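Local coordinates for protein OBCA, Oxalate Biosynthetic Component A (Burkholderia glumae, PDB 4NNA) that binds a magnesium ion in a TIM-barrel domain, to which a separate, smaller domain with its own antiparallel sheet is attached, at residues A11-V16 and V223-R228; H103-A108 and G182-A187. All blocks are in the same frame, centred on the assembly; numbering follows the deposited sequence.

How the interactions relate
Interaction 1 sits near the centre of the chain and interaction 2 on its surface; their centres are 38 Å apart, and their nearest atoms are about 24 Å apart. Interaction 1 joins the loop after strand 7-10 to strand 222-229; these two strands are parallel neighbours in the large mixed sheet of the TIM barrel. Interaction 2 packs a loop against strand 184-185, an outer strand of the separate three-stranded antiparallel sheet. Along the chain the order is 11-16, 103-108, 182-187, 223-228, so both halves of interaction 2 fall between those of interaction 1. The chain therefore starts in the barrel, builds the smaller domain, then returns to the barrel beside the magnesium site.

Interaction 1. Residues A11-V16 and V223-R228; sequences APIGAV and VHLHTR. With MG (magnesium ion), chain B.
The imidazole of His226 lies face-on beneath Gly14, whose CA is 3.5 Å from the ring centroid and 15° off its normal, a CH-pi contact. The setting is a TIM-barrel metal site: residues 11-16 leave strand 7-10 beside its parallel neighbour 222-229, which supplies both histidine ligands. The NE2 atoms of His224 and His226 each lie 2.2 Å from the magnesium ion; Glu475 and three waters complete six ligands. The ring's other nitrogen in His226, ND1, is hydrogen-bonded to Asn251 OD1, so that both nitrogens are engaged, which together should fix the ring's rotation.

Arg228 grips the backbone carbonyls of the loop; the bend at chi2 (-64°) turns the guanidinium toward Gly14 O, to which NE donates at 2.8 Å, with an N-H...O angle of 152° and the oxygen close to the guanidinium plane. NH2 adds weak bonds to Ile13 O and Gly14 O and a further bond to Pro17 O, while NH1 reaches Gln249 O. Water 1 ties the two backbones together: it accepts from Ile13 N at 3.0 Å and donates to His224 O at 2.6 Å. In addition, Ile13 CD1 meets Leu225 CD2 at 3.7 Å.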
loop_
_atom_site.group_PDB
_atom_site.type_symbol
_atom_site.label_atom_id
_atom_site.label_comp_id
_atom_site.label_asym_id
_atom_site.label_seq_id
_atom_site.Cartn_x
_atom_site.Cartn_y
_atom_site.Cartn_z
ATOM N N ALA A 11 -6.405 -5.169 -3.149
ATOM C CA ALA A 11 -5.129 -5.658 -2.629
ATOM C C ALA A 11 -4.845 -4.933 -1.323
ATOM O O ALA A 11 -4.174 -3.899 -1.313
ATOM C CB ALA A 11 -4.012 -5.408 -3.638
ATOM N N PRO A 12 -5.383 -5.462 -0.217
ATOM C CA PRO A 12 -5.453 -4.664 1.014
ATOM C C PRO A 12 -4.223 -4.646 1.916
ATOM O O PRO A 12 -4.255 -3.843 2.841
ATOM C CB PRO A 12 -6.608 -5.317 1.800
ATOM C CG PRO A 12 -7.315 -6.246 0.817
ATOM C CD PRO A 12 -6.262 -6.648 -0.171
ATOM N N ILE A 13 -3.202 -5.477 1.682
ATOM C CA ILE A 13 -2.122 -5.648 2.668
ATOM C C ILE A 13 -0.738 -5.473 2.043
ATOM O O ILE A 13 0.032 -4.596 2.444
ATOM C CB ILE A 13 -2.182 -7.047 3.336
ATOM C CG1 ILE A 13 -3.586 -7.340 3.846
ATOM C CG2 ILE A 13 -1.143 -7.185 4.454
ATOM C CD1 ILE A 13 -4.329 -8.335 2.972
ATOM N N GLY A 14 -0.418 -6.335 1.079
ATOM C CA GLY A 14 0.856 -6.261 0.387
ATOM C C GLY A 14 2.045 -6.597 1.264
ATOM O O GLY A 14 1.889 -7.188 2.340
ATOM N N ALA A 15 3.230 -6.204 0.800
ATOM C CA ALA A 15 4.494 -6.539 1.446
ATOM C C ALA A 15 5.145 -5.327 2.104
ATOM O O ALA A 15 5.837 -5.449 3.116
ATOM C CB ALA A 15 5.460 -7.133 0.408
ATOM N N VAL A 16 4.936 -4.154 1.516
ATOM C CA VAL A 16 5.736 -2.984 1.880
ATOM C C VAL A 16 5.179 -2.078 2.985
ATOM O O VAL A 16 5.891 -1.774 3.941
ATOM C CB VAL A 16 6.105 -2.152 0.631
ATOM C CG1 VAL A 16 6.940 -0.942 1.021
ATOM C CG2 VAL A 16 6.851 -3.020 -0.371
ATOM N N VAL A 223 -10.009 -10.607 -4.208
ATOM C CA VAL A 223 -9.183 -9.976 -3.187
ATOM C C VAL A 223 -7.814 -10.649 -3.143
ATOM O O VAL A 223 -7.715 -11.861 -2.990
ATOM C CB VAL A 223 -9.858 -9.998 -1.795
ATOM C CG1 VAL A 223 -9.008 -9.237 -0.790
ATOM C CG2 VAL A 223 -11.257 -9.376 -1.869
ATOM N N HIS A 224 -6.762 -9.855 -3.308
ATOM C CA HIS A 224 -5.395 -10.377 -3.323
ATOM C C HIS A 224 -4.751 -10.178 -1.955
ATOM O O HIS A 224 -4.659 -9.047 -1.474
ATOM C CB HIS A 224 -4.602 -9.686 -4.449
ATOM C CG HIS A 224 -3.117 -9.898 -4.396
ATOM N ND1 HIS A 224 -2.508 -11.066 -4.802
ATOM C CD2 HIS A 224 -2.115 -9.059 -4.027
ATOM C CE1 HIS A 224 -1.197 -10.952 -4.656
ATOM N NE2 HIS A 224 -0.933 -9.744 -4.188
ATOM N N LEU A 225 -4.318 -11.276 -1.331
ATOM C CA LEU A 225 -3.907 -11.264 0.073
ATOM C C LEU A 225 -2.416 -11.507 0.321
ATOM O O LEU A 225 -1.763 -12.268 -0.397
ATOM C CB LEU A 225 -4.691 -12.327 0.844
ATOM C CG LEU A 225 -6.206 -12.195 0.856
ATOM C CD1 LEU A 225 -6.807 -13.350 1.650
ATOM C CD2 LEU A 225 -6.606 -10.860 1.457
ATOM N N HIS A 226 -1.900 -10.848 1.356
ATOM C CA HIS A 226 -0.603 -11.165 1.949
ATOM C C HIS A 226 -0.887 -11.390 3.430
ATOM O O HIS A 226 -1.924 -10.955 3.930
ATOM C CB HIS A 226 0.368 -9.984 1.834
ATOM C CG HIS A 226 0.931 -9.772 0.464
ATOM N ND1 HIS A 226 2.287 -9.802 0.203
ATOM C CD2 HIS A 226 0.330 -9.514 -0.725
ATOM C CE1 HIS A 226 2.496 -9.585 -1.081
ATOM N NE2 HIS A 226 1.324 -9.404 -1.667
ATOM N N THR A 227 0.035 -12.055 4.121
ATOM C CA THR A 227 0.057 -12.069 5.577
ATOM C C THR A 227 1.363 -11.465 6.077
ATOM O O THR A 227 2.306 -11.278 5.296
ATOM C CB THR A 227 -0.106 -13.486 6.142
ATOM O OG1 THR A 227 0.800 -14.369 5.471
ATOM C CG2 THR A 227 -1.538 -13.962 5.930
ATOM N N ARG A 228 1.407 -11.159 7.375
ATOM C CA ARG A 228 2.561 -10.506 7.988
ATOM C C ARG A 228 2.973 -11.210 9.285
ATOM O O ARG A 228 2.133 -11.709 10.031
ATOM C CB ARG A 228 2.243 -9.039 8.293
ATOM C CG ARG A 228 1.816 -8.221 7.091
ATOM C CD ARG A 228 2.941 -8.095 6.045
ATOM N NE ARG A 228 2.619 -7.061 5.062
ATOM C CZ ARG A 228 2.887 -5.767 5.235
ATOM N NH1 ARG A 228 3.496 -5.341 6.344
ATOM N NH2 ARG A 228 2.550 -4.889 4.302
HETATM MG MG MG B . 1.056 -8.861 -3.786
HETATM O O HOH W 1 -2.763 -7.514 -0.451
HETATM O O HOH W 2 2.146 -10.860 -4.945
HETATM O O HOH W 3 3.261 -8.075 -3.650
HETATM O O HOH W 4 1.216 -8.485 -5.850
#

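Interaction 2. Residues H103-A108 and G182-A187; sequences HPPRLA and GWIACA
Leu107 and Ile184 meet through their methyl ends: Leu107 CD1 lies 3.5 Å from Ile184 CD1, the shortest approach between the two segments. The side chains cross at about a right angle. Ile184 CD1 is the atom met by Leu107 CB, CG and CD1, most closely by CD1, with Leu107 CG 4.0 Å from Ile184 CD1. The first torsion of Leu107 (chi1 -54°) sets CG anti to the carbonyl carbon, so that CD1 reaches the CD1 end of Ile184. Pro105 adds a second apolar surface, with its ring carbons CB and CG each 4.1 Å from Ile184 CD1. That one methyl is thus shared by a leucine and a proline of the loop.

The second kind of contact is against backbone. Ala108 and Gly182 bring their CA atoms to 4.7 Å, and Ala108 CB rests 4.2 Å from Gly182 CA. Gly182 has a positive phi (111°) and closes the helix before it with a Schellman motif; having no side chain, it leaves room for the alanine methyl. Ala108 also touches Leu64 of strand 62-66.

Polar bonding serves the surrounding fold instead of this interface. Ile184 is backbone-bonded to Leu63 of the central strand 62-66; strand 184-185 is one of the two outermost strands of this three-stranded antiparallel sheet within the chain.

The two segments bury 169 Å² in all, near the surface and with no hydrogen bond or salt bridge between them. The loop is therefore laid against the turn from helix to edge strand by van der Waals and hydrophobic packing alone within this pair, a chemistry that favours close approach but by itself imposes little directional constraint.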
loop_
_atom_site.group_PDB
_atom_site.type_symbol
_atom_site.label_atom_id
_atom_site.label_comp_id
_atom_site.label_asym_id
_atom_site.label_seq_id
_atom_site.Cartn_x
_atom_site.Cartn_y
_atom_site.Cartn_z
ATOM N N HIS A 103 3.915 16.997 34.997
ATOM C CA HIS A 103 2.659 16.915 34.257
ATOM C C HIS A 103 2.728 17.656 32.926
ATOM O O HIS A 103 3.108 18.825 32.887
ATOM C CB HIS A 103 1.498 17.474 35.091
ATOM C CG HIS A 103 1.168 16.653 36.298
ATOM N ND1 HIS A 103 1.903 16.710 37.464
ATOM C CD2 HIS A 103 0.177 15.756 36.522
ATOM C CE1 HIS A 103 1.381 15.881 38.351
ATOM N NE2 HIS A 103 0.333 15.292 37.806
ATOM N N PRO A 104 2.337 16.976 31.835
ATOM C CA PRO A 104 2.338 17.538 30.478
ATOM C C PRO A 104 1.341 18.692 30.336
ATOM O O PRO A 104 0.379 18.770 31.103
ATOM C CB PRO A 104 1.892 16.350 29.618
ATOM C CG PRO A 104 1.028 15.552 30.527
ATOM C CD PRO A 104 1.719 15.638 31.865
ATOM N N PRO A 105 1.573 19.582 29.358
ATOM C CA PRO A 105 0.682 20.725 29.157
ATOM C C PRO A 105 -0.725 20.288 28.797
ATOM O O PRO A 105 -0.900 19.264 28.126
ATOM C CB PRO A 105 1.313 21.451 27.964
ATOM C CG PRO A 105 2.104 20.403 27.254
ATOM C CD PRO A 105 2.646 19.542 28.348
ATOM N N ARG A 106 -1.711 21.055 29.252
ATOM C CA ARG A 106 -3.109 20.806 28.927
ATOM C C ARG A 106 -3.630 22.047 28.223
ATOM O O ARG A 106 -4.737 22.513 28.488
ATOM C CB ARG A 106 -3.925 20.533 30.196
ATOM C CG ARG A 106 -3.218 19.634 31.206
ATOM C CD ARG A 106 -4.160 19.155 32.328
ATOM N NE ARG A 106 -4.359 20.157 33.376
ATOM C CZ ARG A 106 -5.058 19.944 34.490
ATOM N NH1 ARG A 106 -5.629 18.766 34.702
ATOM N NH2 ARG A 106 -5.185 20.906 35.393
ATOM N N LEU A 107 -2.805 22.581 27.330
ATOM C CA LEU A 107 -3.119 23.806 26.604
ATOM C C LEU A 107 -4.166 23.570 25.518
ATOM O O LEU A 107 -4.787 24.517 25.024
ATOM C CB LEU A 107 -1.835 24.404 26.015
ATOM C CG LEU A 107 -0.712 24.641 27.036
ATOM C CD1 LEU A 107 0.438 25.435 26.438
ATOM C CD2 LEU A 107 -1.255 25.336 28.285
ATOM N N ALA A 108 -4.366 22.305 25.155
ATOM C CA ALA A 108 -5.363 21.948 24.152
ATOM C C ALA A 108 -6.532 21.204 24.789
ATOM O O ALA A 108 -6.357 20.121 25.348
ATOM C CB ALA A 108 -4.734 21.106 23.045
ATOM N N GLY A 182 -2.861 24.914 20.636
ATOM C CA GLY A 182 -2.100 23.994 21.465
ATOM C C GLY A 182 -0.991 23.221 20.770
ATOM O O GLY A 182 -0.458 22.263 21.332
ATOM N N TRP A 183 -0.657 23.616 19.543
ATOM C CA TRP A 183 0.528 23.099 18.879
ATOM C C TRP A 183 1.746 23.774 19.512
ATOM O O TRP A 183 1.931 24.984 19.363
ATOM C CB TRP A 183 0.464 23.393 17.373
ATOM C CG TRP A 183 -0.541 22.545 16.630
ATOM C CD1 TRP A 183 -1.847 22.858 16.348
ATOM C CD2 TRP A 183 -0.309 21.253 16.068
ATOM N NE1 TRP A 183 -2.440 21.825 15.655
ATOM C CE2 TRP A 183 -1.514 20.831 15.468
ATOM C CE3 TRP A 183 0.801 20.403 16.025
ATOM C CZ2 TRP A 183 -1.635 19.596 14.830
ATOM C CZ3 TRP A 183 0.682 19.183 15.389
ATOM C CH2 TRP A 183 -0.530 18.788 14.800
ATOM N N ILE A 184 2.578 22.997 20.206
ATOM C CA ILE A 184 3.657 23.563 21.025
ATOM C C ILE A 184 5.067 23.246 20.494
ATOM O O ILE A 184 5.337 22.127 20.053
ATOM C CB ILE A 184 3.478 23.127 22.503
ATOM C CG1 ILE A 184 2.238 23.804 23.094
ATOM C CG2 ILE A 184 4.700 23.456 23.354
ATOM C CD1 ILE A 184 1.550 22.966 24.154
ATOM N N ALA A 185 5.954 24.244 20.520
ATOM C CA ALA A 185 7.321 24.095 20.018
ATOM C C ALA A 185 8.078 22.984 20.750
ATOM O O ALA A 185 7.945 22.839 21.969
ATOM C CB ALA A 185 8.075 25.415 20.135
ATOM N N CYS A 186 8.875 22.214 20.005
ATOM C CA CYS A 186 9.613 21.084 20.569
ATOM C C CYS A 186 11.119 21.257 20.409
ATOM O O CYS A 186 11.585 21.987 19.533
ATOM C CB CYS A 186 9.222 19.785 19.863
ATOM S SG CYS A 186 7.485 19.355 19.996
ATOM N N ALA A 187 11.874 20.553 21.242
ATOM C CA ALA A 187 13.319 20.451 21.067
ATOM C C ALA A 187 13.653 19.353 20.053
ATOM O O ALA A 187 12.764 18.807 19.393
ATOM C CB ALA A 187 13.986 20.162 22.401
#